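DTDP Sugar Isomerase (Desulfovibrio desulfuricans subsp. desulfuricans str. G20, PDB 3EJK) probably catalyses the 3,5-epimerisation of dTDP-4-dehydro-6-deoxyglucose to dTDP-4-dehydro-rhamnose. Local coordinates at residues W68-A79 / L115-F126. Numbering follows the deposited sequence. Where two conformers were deposited one is given.
Sequences WKRHSLMTQLFA and LLRIPPQVWYGF. With CIT (citric acid), chain C.
F78 turns its edge on the faces of two rings, Y124 and F126, each plane at 89° to its own, while CD1 of I118 sits over one F78 face in a CH-pi contact, 4.2 Å from the ring centroid. These offset edge-to-face pairs form the tight interior where two segments pair antiparallel through two separate ladders, K69 with Y124 and Q76-F78 with L116-I118, with loops between them. Y124 has its ring between backbone N and carbonyl carbon (chi1 59°), where CB of K69 lies over one face and CG of Q76 approaches obliquely. At the pocket end, Y124 OH donates to O1 of a bound citrate (2.6 Å) and H71 NE2 to its O2 (2.7 Å), the two groups meeting at their edges; ND1 of H71 is hydrogen-bonded to E148. Citrate, probably from the crystallisation liquor, thus marks a pocket consistent with the substrate site of this family. Q76 NE2 donates to water 2 at 2.9 Å, while its OE1 is hydrogen-bonded to N138. The loop side is looser: Q121 N bonds to H71 O at 2.7 Å, near solvent. R70 lays its guanidinium 20° from the W123 ring plane, its NH2 salt-bridged to E150. In the cupin barrel, strands 65-71 and 123-128 belong to one sheet, beside 149-151 and 84-90, whereas 76-82 and 114-118 belong to the other, flanked by 134-140 and 24-31.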
# COMPACT_ATOMS: atom_id res chain seq x y z
N TRP A 68 9.01 19.09 -6.39
CA TRP A 68 8.67 19.22 -4.99
C TRP A 68 7.18 19.42 -4.90
O TRP A 68 6.56 19.95 -5.82
CB TRP A 68 9.30 20.48 -4.39
CG TRP A 68 10.79 20.48 -4.33
CD1 TRP A 68 11.64 20.99 -5.25
CD2 TRP A 68 11.60 19.95 -3.29
NE1 TRP A 68 12.94 20.81 -4.85
CE2 TRP A 68 12.94 20.16 -3.65
CE3 TRP A 68 11.32 19.28 -2.09
CZ2 TRP A 68 13.99 19.77 -2.84
CZ3 TRP A 68 12.35 18.90 -1.29
CH2 TRP A 68 13.68 19.15 -1.66
N LYS A 69 6.62 19.01 -3.78
CA LYS A 69 5.19 19.14 -3.53
C LYS A 69 4.93 19.72 -2.15
O LYS A 69 5.67 19.47 -1.19
CB LYS A 69 4.51 17.76 -3.60
CG LYS A 69 3.02 17.85 -3.85
CD LYS A 69 2.84 18.58 -5.19
CE LYS A 69 1.62 18.17 -5.91
NZ LYS A 69 1.90 16.89 -6.55
N ARG A 70 3.79 20.40 -2.09
CA ARG A 70 3.26 21.03 -0.89
C ARG A 70 1.73 21.01 -0.89
O ARG A 70 1.11 21.23 -1.93
CB ARG A 70 3.76 22.49 -0.79
CG ARG A 70 3.36 23.14 0.50
CD ARG A 70 4.15 24.38 0.83
NE ARG A 70 3.84 25.49 -0.04
CZ ARG A 70 4.27 26.73 0.17
NH1 ARG A 70 4.99 26.98 1.26
NH2 ARG A 70 3.96 27.71 -0.68
N HIS A 71 1.13 20.72 0.26
CA HIS A 71 -0.33 20.77 0.43
C HIS A 71 -0.71 21.81 1.47
O HIS A 71 -0.00 21.98 2.47
CB HIS A 71 -0.90 19.41 0.85
CG HIS A 71 -0.88 18.38 -0.23
ND1 HIS A 71 -2.01 18.04 -0.94
CD2 HIS A 71 0.13 17.65 -0.74
CE1 HIS A 71 -1.68 17.13 -1.84
NE2 HIS A 71 -0.39 16.86 -1.72
N SER A 72 -1.82 22.49 1.21
CA SER A 72 -2.34 23.54 2.10
C SER A 72 -2.94 23.03 3.41
O SER A 72 -2.79 23.67 4.45
CB SER A 72 -3.43 24.38 1.43
OG SER A 72 -2.93 24.95 0.27
N LEU A 73 -3.64 21.91 3.35
CA LEU A 73 -4.28 21.36 4.55
C LEU A 73 -3.93 19.94 4.86
O LEU A 73 -3.93 19.52 6.01
CB LEU A 73 -5.80 21.34 4.39
CG LEU A 73 -6.65 22.58 4.48
CD1 LEU A 73 -6.42 23.49 3.30
CD2 LEU A 73 -8.12 22.07 4.56
N MSE A 74 -3.67 19.18 3.79
CA MSE A 74 -3.42 17.75 3.88
C MSE A 74 -2.13 17.36 4.58
O MSE A 74 -1.09 18.01 4.41
CB MSE A 74 -3.43 17.14 2.47
CG MSE A 74 -3.41 15.65 2.44
SE MSE A 74 -3.11 14.92 0.65
CE MSE A 74 -4.63 15.67 -0.25
N THR A 75 -2.23 16.28 5.35
CA THR A 75 -1.08 15.63 5.98
C THR A 75 -0.79 14.32 5.26
O THR A 75 -1.71 13.57 4.93
CB THR A 75 -1.35 15.32 7.46
OG1 THR A 75 -1.52 16.54 8.16
CG2 THR A 75 -0.21 14.52 8.11
N GLN A 76 0.50 14.04 5.07
CA GLN A 76 0.94 12.81 4.41
C GLN A 76 1.44 11.82 5.45
O GLN A 76 1.99 12.19 6.49
CB GLN A 76 2.10 13.07 3.43
CG GLN A 76 2.04 14.37 2.63
CD GLN A 76 0.74 14.57 1.87
OE1 GLN A 76 0.20 13.65 1.25
NE2 GLN A 76 0.26 15.83 1.86
N LEU A 77 1.17 10.54 5.16
CA LEU A 77 1.68 9.40 5.96
C LEU A 77 2.26 8.38 4.97
O LEU A 77 1.54 7.58 4.37
CB LEU A 77 0.62 8.77 6.87
CG LEU A 77 0.14 9.62 8.04
CD1 LEU A 77 -0.99 8.90 8.77
CD2 LEU A 77 1.27 9.92 8.97
N PHE A 78 3.57 8.48 4.82
CA PHE A 78 4.37 7.66 3.91
C PHE A 78 4.89 6.39 4.54
O PHE A 78 5.43 6.40 5.65
CB PHE A 78 5.64 8.41 3.45
CG PHE A 78 5.45 9.38 2.32
CD1 PHE A 78 4.22 9.85 1.95
CD2 PHE A 78 6.58 9.89 1.67
CE1 PHE A 78 4.09 10.76 0.90
CE2 PHE A 78 6.46 10.83 0.64
CZ PHE A 78 5.19 11.27 0.27
N ALA A 79 4.77 5.32 3.77
CA ALA A 79 5.44 4.05 4.08
C ALA A 79 6.02 3.54 2.77
O ALA A 79 5.48 3.82 1.72
CB ALA A 79 4.54 3.01 4.75
N LEU A 115 7.08 4.95 9.39
CA LEU A 115 5.99 5.81 8.92
C LEU A 115 6.44 7.26 9.12
O LEU A 115 6.84 7.66 10.20
CB LEU A 115 4.70 5.55 9.68
CG LEU A 115 3.44 6.18 9.05
CD1 LEU A 115 3.07 5.40 7.85
CD2 LEU A 115 2.26 6.19 10.05
N LEU A 116 6.41 8.00 8.03
CA LEU A 116 6.81 9.42 8.00
C LEU A 116 5.58 10.30 7.86
O LEU A 116 4.83 10.21 6.91
CB LEU A 116 7.74 9.68 6.81
CG LEU A 116 8.07 11.14 6.48
CD1 LEU A 116 8.81 11.73 7.69
CD2 LEU A 116 8.87 11.28 5.17
N ARG A 117 5.39 11.15 8.86
CA ARG A 117 4.30 12.12 8.87
C ARG A 117 4.82 13.44 8.32
O ARG A 117 5.82 13.96 8.79
CB ARG A 117 3.79 12.32 10.31
CG ARG A 117 2.71 13.37 10.42
CD ARG A 117 2.39 13.69 11.88
NE ARG A 117 1.21 14.53 11.93
CZ ARG A 117 1.23 15.85 12.12
NH1 ARG A 117 2.37 16.48 12.33
NH2 ARG A 117 0.08 16.52 12.13
N ILE A 118 4.16 13.94 7.28
CA ILE A 118 4.56 15.23 6.67
C ILE A 118 3.41 16.21 6.91
O ILE A 118 2.32 16.04 6.36
CB ILE A 118 4.83 15.11 5.17
CG1 ILE A 118 5.92 14.08 4.90
CG2 ILE A 118 5.26 16.52 4.57
CD1 ILE A 118 6.15 13.80 3.41
N PRO A 119 3.64 17.25 7.73
CA PRO A 119 2.47 18.09 7.98
C PRO A 119 2.15 19.05 6.84
O PRO A 119 2.94 19.19 5.90
CB PRO A 119 2.84 18.84 9.27
CG PRO A 119 4.30 18.71 9.43
CD PRO A 119 4.82 17.65 8.51
N PRO A 120 0.97 19.67 6.87
CA PRO A 120 0.73 20.61 5.79
C PRO A 120 1.68 21.79 5.73
O PRO A 120 2.32 22.18 6.72
CB PRO A 120 -0.70 21.11 6.03
CG PRO A 120 -1.08 20.70 7.37
CD PRO A 120 -0.13 19.64 7.85
N GLN A 121 1.79 22.27 4.51
CA GLN A 121 2.54 23.44 4.14
C GLN A 121 4.05 23.26 4.27
O GLN A 121 4.82 24.22 4.32
CB GLN A 121 1.99 24.67 4.86
CG GLN A 121 0.56 24.99 4.39
CD GLN A 121 -0.09 26.17 5.09
OE1 GLN A 121 0.58 26.98 5.72
NE2 GLN A 121 -1.41 26.29 4.95
N VAL A 122 4.43 22.00 4.30
CA VAL A 122 5.84 21.63 4.30
C VAL A 122 6.12 21.01 2.93
O VAL A 122 5.40 20.11 2.49
CB VAL A 122 6.20 20.60 5.39
CG1 VAL A 122 7.62 20.04 5.16
CG2 VAL A 122 6.10 21.21 6.77
N TRP A 123 7.12 21.54 2.25
CA TRP A 123 7.54 21.01 0.95
C TRP A 123 8.20 19.66 1.10
O TRP A 123 8.97 19.43 2.04
CB TRP A 123 8.53 21.93 0.24
CG TRP A 123 7.99 23.24 -0.25
CD1 TRP A 123 8.13 24.46 0.35
CD2 TRP A 123 7.28 23.48 -1.47
NE1 TRP A 123 7.53 25.44 -0.41
CE2 TRP A 123 7.00 24.86 -1.53
CE3 TRP A 123 6.84 22.65 -2.51
CZ2 TRP A 123 6.31 25.42 -2.58
CZ3 TRP A 123 6.15 23.23 -3.55
CH2 TRP A 123 5.87 24.58 -3.57
N TYR A 124 7.89 18.78 0.17
CA TYR A 124 8.50 17.46 0.14
C TYR A 124 8.88 16.97 -1.26
O TYR A 124 8.33 17.35 -2.26
CB TYR A 124 7.67 16.41 0.89
CG TYR A 124 6.26 16.20 0.40
CD1 TYR A 124 5.21 16.94 0.90
CD2 TYR A 124 5.99 15.22 -0.54
CE1 TYR A 124 3.90 16.73 0.45
CE2 TYR A 124 4.70 15.00 -1.01
CZ TYR A 124 3.66 15.75 -0.50
OH TYR A 124 2.37 15.53 -0.96
N GLY A 125 9.93 16.18 -1.25
CA GLY A 125 10.46 15.54 -2.45
C GLY A 125 11.07 14.21 -2.06
O GLY A 125 11.44 14.00 -0.91
N PHE A 126 11.14 13.30 -3.02
CA PHE A 126 11.74 12.00 -2.75
C PHE A 126 12.26 11.34 -4.01
O PHE A 126 11.84 11.66 -5.12
CB PHE A 126 10.77 11.08 -1.99
CG PHE A 126 9.43 10.91 -2.66
CD1 PHE A 126 9.22 9.95 -3.61
CD2 PHE A 126 8.36 11.73 -2.31
CE1 PHE A 126 7.98 9.78 -4.21
CE2 PHE A 126 7.13 11.58 -2.90
CZ PHE A 126 6.94 10.60 -3.86
C1 CIT C . 1.31 14.36 -3.97
O1 CIT C . 2.12 14.04 -3.07
O2 CIT C . 0.45 15.25 -3.76
C2 CIT C . 1.33 13.67 -5.30
C3 CIT C . 2.58 12.84 -5.51
O7 CIT C . 2.56 11.67 -4.63
C4 CIT C . 2.59 12.49 -7.00
C5 CIT C . 3.47 11.32 -7.33
O3 CIT C . 3.85 10.62 -6.38
O4 CIT C . 3.79 11.07 -8.53
C6 CIT C . 3.83 13.64 -5.18
O5 CIT C . 4.77 13.11 -4.56
O6 CIT C . 3.94 14.83 -5.53
O HOH W 1 2.70 19.72 2.45
O HOH W 2 1.50 17.55 3.85